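Vacuolar aminopeptidase 1 (Saccharomyces cerevisiae, PDB 5JGF) removes amino acids, preferably neutral or hydrophobic ones, from the N-terminus of peptides in the vacuole as a zinc-dependent, dodecameric M18 aminopeptidase. Local coordinates at residues N49-F61 with N69-A81. Numbering follows the deposited sequence.
Sequences NWQDSIGEDGGKF and NLSAFILGKNWRA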
loop_
_atom_site.group_PDB
_atom_site.type_symbol
_atom_site.label_atom_id
_atom_site.label_comp_id
_atom_site.label_asym_id
_atom_site.label_seq_id
_atom_site.Cartn_x
_atom_site.Cartn_y
_atom_site.Cartn_z
ATOM N N ASN D 49 4.038 -61.261 -27.748
ATOM C CA ASN D 49 5.425 -61.172 -28.182
ATOM C C ASN D 49 5.456 -61.067 -29.705
ATOM O O ASN D 49 4.703 -61.748 -30.395
ATOM C CB ASN D 49 6.208 -62.397 -27.703
ATOM C CG ASN D 49 7.617 -62.430 -28.246
ATOM O OD1 ASN D 49 7.834 -62.799 -29.394
ATOM N ND2 ASN D 49 8.581 -62.031 -27.428
ATOM N N TRP D 50 6.326 -60.209 -30.227
ATOM C CA TRP D 50 6.406 -59.993 -31.666
ATOM C C TRP D 50 7.371 -60.898 -32.431
ATOM O O TRP D 50 7.508 -60.764 -33.648
ATOM C CB TRP D 50 6.774 -58.534 -31.947
ATOM C CG TRP D 50 5.766 -57.533 -31.448
ATOM C CD1 TRP D 50 4.522 -57.793 -30.944
ATOM C CD2 TRP D 50 5.906 -56.107 -31.451
ATOM N NE1 TRP D 50 3.878 -56.616 -30.636
ATOM C CE2 TRP D 50 4.705 -55.566 -30.937
ATOM C CE3 TRP D 50 6.931 -55.232 -31.840
ATOM C CZ2 TRP D 50 4.500 -54.187 -30.802
ATOM C CZ3 TRP D 50 6.726 -53.859 -31.706
ATOM C CH2 TRP D 50 5.519 -53.353 -31.191
ATOM N N GLN D 51 8.029 -61.816 -31.733
ATOM C CA GLN D 51 8.992 -62.704 -32.380
ATOM C C GLN D 51 8.422 -63.388 -33.621
ATOM O O GLN D 51 9.108 -63.498 -34.634
ATOM C CB GLN D 51 9.492 -63.762 -31.391
ATOM C CG GLN D 51 10.824 -64.399 -31.765
ATOM C CD GLN D 51 11.982 -63.421 -31.682
ATOM O OE1 GLN D 51 12.195 -62.766 -30.660
ATOM N NE2 GLN D 51 12.751 -63.331 -32.767
ATOM N N ASP D 52 7.173 -63.835 -33.555
ATOM C CA ASP D 52 6.559 -64.509 -34.697
ATOM C C ASP D 52 5.717 -63.610 -35.598
ATOM O O ASP D 52 5.121 -64.088 -36.569
ATOM C CB ASP D 52 5.695 -65.685 -34.230
ATOM C CG ASP D 52 6.517 -66.831 -33.665
ATOM O OD1 ASP D 52 7.720 -66.921 -33.987
ATOM O OD2 ASP D 52 5.955 -67.649 -32.911
ATOM N N SER D 53 5.659 -62.320 -35.288
ATOM C CA SER D 53 4.878 -61.390 -36.098
ATOM C C SER D 53 5.774 -60.592 -37.031
ATOM O O SER D 53 5.339 -60.138 -38.089
ATOM C CB SER D 53 4.086 -60.434 -35.204
ATOM O OG SER D 53 3.083 -61.131 -34.487
ATOM N N ILE D 54 7.027 -60.419 -36.628
ATOM C CA ILE D 54 7.992 -59.686 -37.429
ATOM C C ILE D 54 9.091 -60.654 -37.855
ATOM O O ILE D 54 9.788 -61.214 -37.014
ATOM C CB ILE D 54 8.615 -58.523 -36.625
ATOM C CG1 ILE D 54 7.520 -57.523 -36.243
ATOM C CG2 ILE D 54 9.700 -57.843 -37.441
ATOM C CD1 ILE D 54 8.006 -56.388 -35.369
ATOM N N GLY D 55 9.228 -60.863 -39.160
ATOM C CA GLY D 55 10.251 -61.766 -39.657
ATOM C C GLY D 55 11.460 -61.018 -40.192
ATOM O O GLY D 55 11.537 -59.795 -40.079
ATOM N N GLU D 56 12.406 -61.744 -40.786
ATOM C CA GLU D 56 13.608 -61.106 -41.312
ATOM C C GLU D 56 13.357 -60.235 -42.536
ATOM O O GLU D 56 14.224 -59.454 -42.922
ATOM C CB GLU D 56 14.693 -62.143 -41.606
ATOM C CG GLU D 56 14.213 -63.407 -42.268
ATOM C CD GLU D 56 15.315 -64.444 -42.387
ATOM O OE1 GLU D 56 15.271 -65.247 -43.342
ATOM O OE2 GLU D 56 16.214 -64.459 -41.522
ATOM N N ASP D 57 12.184 -60.357 -43.151
ATOM C CA ASP D 57 11.874 -59.526 -44.314
ATOM C C ASP D 57 11.455 -58.132 -43.847
ATOM O O ASP D 57 11.272 -57.220 -44.658
ATOM C CB ASP D 57 10.737 -60.127 -45.140
ATOM C CG ASP D 57 11.132 -61.418 -45.842
ATOM O OD1 ASP D 57 12.209 -61.453 -46.473
ATOM O OD2 ASP D 57 10.351 -62.391 -45.780
ATOM N N GLY D 58 11.295 -57.983 -42.536
ATOM C CA GLY D 58 10.886 -56.705 -41.987
ATOM C C GLY D 58 9.461 -56.433 -42.415
ATOM O O GLY D 58 8.654 -57.359 -42.502
ATOM N N GLY D 59 9.141 -55.173 -42.687
ATOM C CA GLY D 59 7.792 -54.856 -43.113
ATOM C C GLY D 59 7.246 -53.560 -42.549
ATOM O O GLY D 59 7.984 -52.753 -41.983
ATOM N N LYS D 60 5.943 -53.367 -42.717
ATOM C CA LYS D 60 5.257 -52.173 -42.239
ATOM C C LYS D 60 4.297 -52.557 -41.120
ATOM O O LYS D 60 3.400 -53.382 -41.317
ATOM C CB LYS D 60 4.493 -51.522 -43.393
ATOM C CG LYS D 60 5.394 -51.105 -44.543
ATOM C CD LYS D 60 4.597 -50.657 -45.755
ATOM C CE LYS D 60 5.516 -50.355 -46.932
ATOM N NZ LYS D 60 4.736 -50.090 -48.174
ATOM N N PHE D 61 4.489 -51.964 -39.944
ATOM C CA PHE D 61 3.638 -52.271 -38.801
ATOM C C PHE D 61 3.297 -51.038 -37.972
ATOM O O PHE D 61 3.774 -49.932 -38.227
ATOM C CB PHE D 61 4.329 -53.266 -37.860
ATOM C CG PHE D 61 5.064 -54.379 -38.558
ATOM C CD1 PHE D 61 6.333 -54.171 -39.090
ATOM C CD2 PHE D 61 4.492 -55.641 -38.668
ATOM C CE1 PHE D 61 7.021 -55.204 -39.721
ATOM C CE2 PHE D 61 5.176 -56.682 -39.300
ATOM C CZ PHE D 61 6.440 -56.461 -39.824
ATOM N N ASN D 69 -1.856 -43.729 -27.791
ATOM C CA ASN D 69 -0.411 -43.669 -28.028
ATOM C C ASN D 69 -0.159 -44.655 -29.176
ATOM O O ASN D 69 -0.338 -45.862 -29.011
ATOM C CB ASN D 69 0.277 -44.114 -26.728
ATOM C CG ASN D 69 1.801 -44.032 -26.763
ATOM O OD1 ASN D 69 2.455 -44.584 -25.875
ATOM N ND2 ASN D 69 2.368 -43.346 -27.749
ATOM N N LEU D 70 0.238 -44.140 -30.336
ATOM C CA LEU D 70 0.456 -44.987 -31.505
ATOM C C LEU D 70 1.843 -44.852 -32.113
ATOM O O LEU D 70 2.419 -43.766 -32.147
ATOM C CB LEU D 70 -0.606 -44.666 -32.568
ATOM C CG LEU D 70 -0.588 -45.402 -33.918
ATOM C CD1 LEU D 70 -1.986 -45.412 -34.501
ATOM C CD2 LEU D 70 0.386 -44.733 -34.876
ATOM N N SER D 71 2.381 -45.974 -32.582
ATOM C CA SER D 71 3.688 -45.980 -33.222
ATOM C C SER D 71 3.600 -46.776 -34.514
ATOM O O SER D 71 3.260 -47.960 -34.501
ATOM C CB SER D 71 4.744 -46.607 -32.313
ATOM O OG SER D 71 6.016 -46.582 -32.942
ATOM N N ALA D 72 3.880 -46.109 -35.627
ATOM C CA ALA D 72 3.856 -46.751 -36.935
ATOM C C ALA D 72 5.304 -46.825 -37.377
ATOM O O ALA D 72 6.055 -45.860 -37.213
ATOM C CB ALA D 72 3.049 -45.920 -37.919
ATOM N N PHE D 73 5.713 -47.963 -37.926
ATOM C CA PHE D 73 7.090 -48.091 -38.361
ATOM C C PHE D 73 7.290 -48.970 -39.585
ATOM O O PHE D 73 6.464 -49.829 -39.904
ATOM C CB PHE D 73 7.967 -48.580 -37.200
ATOM C CG PHE D 73 7.511 -49.876 -36.575
ATOM C CD1 PHE D 73 8.168 -51.071 -36.862
ATOM C CD2 PHE D 73 6.457 -49.896 -35.665
ATOM C CE1 PHE D 73 7.785 -52.267 -36.244
ATOM C CE2 PHE D 73 6.067 -51.085 -35.043
ATOM C CZ PHE D 73 6.735 -52.273 -35.333
ATOM N N ILE D 74 8.394 -48.712 -40.274
ATOM C CA ILE D 74 8.774 -49.439 -41.475
ATOM C C ILE D 74 10.176 -49.976 -41.217
ATOM O O ILE D 74 11.106 -49.206 -40.973
ATOM C CB ILE D 74 8.810 -48.506 -42.697
ATOM C CG1 ILE D 74 7.486 -47.744 -42.807
ATOM C CG2 ILE D 74 9.065 -49.318 -43.968
ATOM C CD1 ILE D 74 7.490 -46.661 -43.871
ATOM N N LEU D 75 10.318 -51.296 -41.266
ATOM C CA LEU D 75 11.601 -51.943 -41.017
ATOM C C LEU D 75 12.083 -52.665 -42.271
ATOM O O LEU D 75 11.405 -53.555 -42.782
ATOM C CB LEU D 75 11.452 -52.934 -39.859
ATOM C CG LEU D 75 12.651 -53.795 -39.442
ATOM C CD1 LEU D 75 13.853 -52.924 -39.096
ATOM C CD2 LEU D 75 12.247 -54.645 -38.250
ATOM N N GLY D 76 13.253 -52.274 -42.761
ATOM C CA GLY D 76 13.791 -52.883 -43.964
ATOM C C GLY D 76 14.496 -54.203 -43.724
ATOM O O GLY D 76 15.160 -54.390 -42.706
ATOM N N LYS D 77 14.355 -55.119 -44.675
ATOM C CA LYS D 77 14.978 -56.431 -44.577
ATOM C C LYS D 77 16.486 -56.321 -44.397
ATOM O O LYS D 77 17.099 -57.148 -43.724
ATOM C CB LYS D 77 14.675 -57.248 -45.835
ATOM C CG LYS D 77 15.387 -58.591 -45.895
ATOM C CD LYS D 77 15.075 -59.314 -47.197
ATOM C CE LYS D 77 15.870 -60.607 -47.319
ATOM N NZ LYS D 77 15.655 -61.260 -48.644
ATOM N N ASN D 78 17.079 -55.290 -44.989
ATOM C CA ASN D 78 18.521 -55.100 -44.909
ATOM C C ASN D 78 18.979 -54.115 -43.842
ATOM O O ASN D 78 20.128 -53.676 -43.847
ATOM C CB ASN D 78 19.057 -54.668 -46.273
ATOM C CG ASN D 78 18.757 -55.685 -47.352
ATOM O OD1 ASN D 78 18.965 -56.880 -47.154
ATOM N ND2 ASN D 78 18.270 -55.218 -48.499
ATOM N N TRP D 79 18.086 -53.773 -42.921
ATOM C CA TRP D 79 18.446 -52.841 -41.858
ATOM C C TRP D 79 19.471 -53.450 -40.907
ATOM O O TRP D 79 19.467 -54.657 -40.660
ATOM C CB TRP D 79 17.204 -52.440 -41.051
ATOM C CG TRP D 79 17.524 -51.538 -39.886
ATOM C CD1 TRP D 79 17.848 -50.210 -39.940
ATOM C CD2 TRP D 79 17.596 -51.912 -38.503
ATOM N NE1 TRP D 79 18.116 -49.735 -38.678
ATOM C CE2 TRP D 79 17.968 -50.756 -37.777
ATOM C CE3 TRP D 79 17.381 -53.110 -37.807
ATOM C CZ2 TRP D 79 18.131 -50.764 -36.386
ATOM C CZ3 TRP D 79 17.542 -53.118 -36.422
ATOM C CH2 TRP D 79 17.913 -51.948 -35.727
ATOM N N ARG D 80 20.357 -52.607 -40.390
ATOM C CA ARG D 80 21.361 -53.031 -39.422
ATOM C C ARG D 80 21.522 -51.884 -38.433
ATOM O O ARG D 80 21.252 -50.731 -38.770
ATOM C CB ARG D 80 22.694 -53.364 -40.110
ATOM C CG ARG D 80 23.295 -52.255 -40.943
ATOM C CD ARG D 80 24.360 -52.817 -41.882
ATOM N NE ARG D 80 24.905 -51.802 -42.779
ATOM C CZ ARG D 80 25.901 -50.979 -42.468
ATOM N NH1 ARG D 80 26.478 -51.050 -41.274
ATOM N NH2 ARG D 80 26.320 -50.083 -43.352
ATOM N N ALA D 81 21.946 -52.210 -37.216
ATOM C CA ALA D 81 22.115 -51.235 -36.141
ATOM C C ALA D 81 22.769 -49.917 -36.536
ATOM O O ALA D 81 22.306 -48.844 -36.138
ATOM C CB ALA D 81 22.895 -51.867 -34.998
HETATM O O HOH W 1 16.720 -59.429 -42.528
#
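Phe73 lays one face of its ring against CB of Phe61, its atom CZ 3.6 Å from that carbon in a CH-pi contact. The two phenyl rings are turned 30° from each other and displaced, with little overlap, Phe73 CE1 lying next to Phe61 CD1. CG of Phe73 sits between its backbone N and carbonyl carbon (chi1 56°), which swings the ring across to the neighbouring strand. From the loop that leads into that strand, CD1 of Ile54 meets the ring at its edge, 4.2 Å from Phe73 CE1, while CZ3 of Trp50 comes obliquely against CZ. Cut back to an alanine here, the Phe73 side chain would no longer reach Trp50 and Ile54, and Phe61 CB would probably lose the aromatic face it rests on. Strands 58-65 and 69-76 form an antiparallel beta hairpin near one margin of the large mixed sheet of the M18 catalytic domain; on its far side 69-76 pairs with strand 289-295, and helix 312-324 packs on the face that carries Phe73. Phe61 and Phe73 are a hydrogen-bonded pair (Phe61 N to Phe73 O 2.9 Å, Phe73 N to Phe61 O 2.8 Å), as are Gly59 and Leu75. On the same face as the phenylalanines, Leu75 CD2 touches Ile54 CG2. At the open end of the strands Lys77 lies alongside Asp57 in an extended chain, its CG 3.3 Å from Glu56 O; Lys77 NZ stops 4.1 Å from Asp57 OD1, too far for a salt bridge. One water donates to both Glu56 O and Lys77 O, bridging the type I turns Gly55 to Gly58 and Gly76 to Trp79.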